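Local coordinates for YHR177W (PDB 4M8B), which probably regulates transcription in yeast by binding DNA through its WOPR domain, a fungal module of the Gti1/Pac2 family, at residues G117-T122 / Y146-I151. Residues are numbered along the deposited sequence; the frame is centred on the assembly and turned at random.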
ATOM      1  N   GLY C 117      -1.343  -1.019  15.659  1.00 49.47           N
ATOM      2  CA  GLY C 117      -0.372  -1.942  15.105  1.00 40.34           C
ATOM      3  C   GLY C 117      -0.594  -2.148  13.620  1.00 44.76           C
ATOM      4  O   GLY C 117       0.309  -2.575  12.900  1.00 50.42           O
ATOM      5  N   LEU C 118      -1.805  -1.848  13.162  1.00 41.79           N
ATOM      6  CA  LEU C 118      -2.116  -1.910  11.740  1.00 37.82           C
ATOM      7  C   LEU C 118      -1.367  -0.799  11.010  1.00 38.21           C
ATOM      8  O   LEU C 118      -1.228   0.311  11.525  1.00 34.50           O
ATOM      9  CB  LEU C 118      -3.619  -1.771  11.507  1.00 31.02           C
ATOM     10  CG  LEU C 118      -4.068  -1.845  10.045  1.00 41.20           C
ATOM     11  CD1 LEU C 118      -3.876  -3.249   9.497  1.00 21.98           C
ATOM     12  CD2 LEU C 118      -5.514  -1.389   9.883  1.00 20.36           C
ATOM     13  N   LEU C 119      -0.881  -1.106   9.814  1.00 30.22           N
ATOM     14  CA  LEU C 119      -0.089  -0.158   9.042  1.00 26.90           C
ATOM     15  C   LEU C 119      -0.507  -0.138   7.574  1.00 27.74           C
ATOM     16  O   LEU C 119      -1.008  -1.131   7.046  1.00 28.97           O
ATOM     17  CB  LEU C 119       1.398  -0.501   9.155  1.00 33.39           C
ATOM     18  CG  LEU C 119       2.049  -0.333  10.529  1.00 35.59           C
ATOM     19  CD1 LEU C 119       3.326  -1.148  10.616  1.00 31.57           C
ATOM     20  CD2 LEU C 119       2.342   1.130  10.792  1.00 28.08           C
ATOM     21  N   LYS C 120      -0.296   1.000   6.921  1.00 24.51           N
ATOM     22  CA  LYS C 120      -0.549   1.129   5.491  1.00 18.35           C
ATOM     23  C   LYS C 120       0.630   1.810   4.811  1.00 22.08           C
ATOM     24  O   LYS C 120       1.152   2.808   5.312  1.00 33.31           O
ATOM     25  CB  LYS C 120      -1.839   1.920   5.235  1.00 21.76           C
ATOM     26  CG  LYS C 120      -1.925   2.550   3.850  1.00 22.98           C
ATOM     27  CD  LYS C 120      -3.312   3.123   3.567  1.00 20.34           C
ATOM     28  CE  LYS C 120      -3.692   4.205   4.564  1.00 30.06           C
ATOM     29  NZ  LYS C 120      -5.039   4.776   4.272  1.00 21.78           N
ATOM     30  N   LYS C 121       1.057   1.262   3.679  1.00 18.68           N
ATOM     31  CA  LYS C 121       2.091   1.903   2.874  1.00 28.22           C
ATOM     32  C   LYS C 121       1.587   2.104   1.450  1.00 26.24           C
ATOM     33  O   LYS C 121       0.872   1.259   0.913  1.00 28.82           O
ATOM     34  CB  LYS C 121       3.397   1.102   2.903  1.00 16.76           C
ATOM     35  CG  LYS C 121       3.344  -0.236   2.199  1.00 29.11           C
ATOM     36  CD  LYS C 121       4.476  -1.137   2.675  1.00 28.39           C
ATOM     37  CE  LYS C 121       5.806  -0.415   2.642  1.00 34.75           C
ATOM     38  NZ  LYS C 121       6.903  -1.260   3.192  1.00 46.92           N
ATOM     39  N   THR C 122       1.947   3.233   0.850  1.00 19.70           N
ATOM     40  CA  THR C 122       1.417   3.598  -0.456  1.00 29.36           C
ATOM     41  C   THR C 122       2.539   3.926  -1.426  1.00 26.36           C
ATOM     42  O   THR C 122       3.632   4.314  -1.019  1.00 37.66           O
ATOM     43  CB  THR C 122       0.465   4.814  -0.365  1.00 38.68           C
ATOM     44  OG1 THR C 122       1.187   5.954   0.118  1.00 37.17           O
ATOM     45  CG2 THR C 122      -0.696   4.519   0.574  1.00 24.24           C
ATOM     46  N   TYR C 146      -0.731  -4.038   6.391  1.00 19.82           N
ATOM     47  CA  TYR C 146       0.017  -5.033   7.141  1.00 34.75           C
ATOM     48  C   TYR C 146       0.075  -4.621   8.602  1.00 35.78           C
ATOM     49  O   TYR C 146      -0.506  -3.608   8.990  1.00 39.26           O
ATOM     50  CB  TYR C 146       1.424  -5.199   6.565  1.00 22.82           C
ATOM     51  CG  TYR C 146       2.255  -3.938   6.591  1.00 33.18           C
ATOM     52  CD1 TYR C 146       2.026  -2.915   5.683  1.00 30.28           C
ATOM     53  CD2 TYR C 146       3.276  -3.776   7.515  1.00 30.16           C
ATOM     54  CE1 TYR C 146       2.782  -1.763   5.702  1.00 26.98           C
ATOM     55  CE2 TYR C 146       4.041  -2.627   7.539  1.00 35.09           C
ATOM     56  CZ  TYR C 146       3.789  -1.625   6.629  1.00 38.72           C
ATOM     57  OH  TYR C 146       4.547  -0.479   6.650  1.00 41.51           O
ATOM     58  N   THR C 147       0.768  -5.407   9.415  1.00 40.77           N
ATOM     59  CA  THR C 147       0.856  -5.111  10.838  1.00 44.81           C
ATOM     60  C   THR C 147       2.259  -5.362  11.369  1.00 39.88           C
ATOM     61  O   THR C 147       2.987  -6.201  10.840  1.00 47.54           O
ATOM     62  CB  THR C 147      -0.159  -5.938  11.647  1.00 28.07           C
ATOM     63  OG1 THR C 147      -0.098  -5.562  13.027  1.00 72.27           O
ATOM     64  CG2 THR C 147       0.145  -7.420  11.516  1.00 39.64           C
ATOM     65  N   GLU C 148       2.630  -4.615  12.408  1.00 48.38           N
ATOM     66  CA  GLU C 148       3.928  -4.762  13.057  1.00 58.17           C
ATOM     67  C   GLU C 148       4.173  -6.223  13.418  1.00 49.73           C
ATOM     68  O   GLU C 148       5.261  -6.754  13.205  1.00 40.00           O
ATOM     69  CB  GLU C 148       3.986  -3.886  14.314  1.00 55.57           C
ATOM     70  CG  GLU C 148       3.568  -2.435  14.080  1.00 68.42           C
ATOM     71  CD  GLU C 148       3.412  -1.643  15.371  1.00 81.56           C
ATOM     72  OE1 GLU C 148       3.075  -0.441  15.297  1.00 81.69           O
ATOM     73  OE2 GLU C 148       3.623  -2.221  16.458  1.00 89.49           O
ATOM     74  N   LYS C 149       3.136  -6.860  13.949  1.00 53.98           N
ATOM     75  CA  LYS C 149       3.173  -8.266  14.336  1.00 46.44           C
ATOM     76  C   LYS C 149       3.626  -9.161  13.185  1.00 59.19           C
ATOM     77  O   LYS C 149       4.413 -10.087  13.381  1.00 67.25           O
ATOM     78  CB  LYS C 149       1.784  -8.695  14.819  1.00 63.25           C
ATOM     79  CG  LYS C 149       1.739 -10.006  15.581  1.00 75.45           C
ATOM     80  CD  LYS C 149       0.333 -10.259  16.102  1.00 79.98           C
ATOM     81  CE  LYS C 149       0.281 -11.443  17.051  1.00 93.50           C
ATOM     82  NZ  LYS C 149      -1.093 -11.636  17.596  1.00 95.11           N
ATOM     83  N   ASP C 150       3.131  -8.874  11.984  1.00 62.39           N
ATOM     84  CA  ASP C 150       3.465  -9.664  10.802  1.00 64.22           C
ATOM     85  C   ASP C 150       4.896  -9.421  10.323  1.00 58.24           C
ATOM     86  O   ASP C 150       5.415 -10.166   9.491  1.00 59.97           O
ATOM     87  CB  ASP C 150       2.471  -9.387   9.668  1.00 60.73           C
ATOM     88  CG  ASP C 150       1.129 -10.065   9.887  1.00 61.63           C
ATOM     89  OD1 ASP C 150       0.726 -10.240  11.055  1.00 80.70           O
ATOM     90  OD2 ASP C 150       0.477 -10.428   8.886  1.00 67.28           O
ATOM     91  N   ILE C 151       5.525  -8.373  10.850  1.00 56.16           N
ATOM     92  CA  ILE C 151       6.921  -8.078  10.535  1.00 76.74           C
ATOM     93  C   ILE C 151       7.853  -8.939  11.390  1.00 80.39           C
ATOM     94  O   ILE C 151       8.914  -9.369  10.936  1.00 65.07           O
ATOM     95  CB  ILE C 151       7.246  -6.585  10.746  1.00 62.83           C
ATOM     96  CG1 ILE C 151       6.301  -5.709   9.922  1.00 52.36           C
ATOM     97  CG2 ILE C 151       8.698  -6.294  10.391  1.00 52.84           C
ATOM     98  CD1 ILE C 151       6.419  -5.914   8.422  1.00 46.30           C
TER
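L119 and Y146 face each other as an antiparallel hydrogen-bonded pair: L119 N donates to Y146 O (2.7 Å) and Y146 N returns a bond to L119 O (3.0 Å). One step on, L118 and T147 form a non-hydrogen-bonded pair. Beyond it G117 O accepts a bond from E148 N (3.1 Å, 161° at the hydrogen), where the chain passes from the strand toward helix 148-153, and a weak one from T147 OG1.

Apolar contacts gather round the Y146 ring. A chi1 of 60° sets the ring between its own backbone N and carbonyl carbon and swings it over L119, whose CB lies above one face, 3.8 Å from the centroid and near the normal, a CH-pi contact. L119 CD1 meets Y146 CE2 at 3.5 Å and also touches E148 CG. The K121 side chain crosses that of Y146 at about a right angle and meets the ring obliquely, CD being 3.5 Å from Y146 CE1, while K121 NZ bonds to I13 O; Y12 adds an edge-to-face ring contact with Y146.

The contact lies at the open end of the hairpin of strands 113-128 and 137-147, away from its turn. There two donors meet the G117 carbonyl, and the Y146 ring packs on leucine and lysine methylenes.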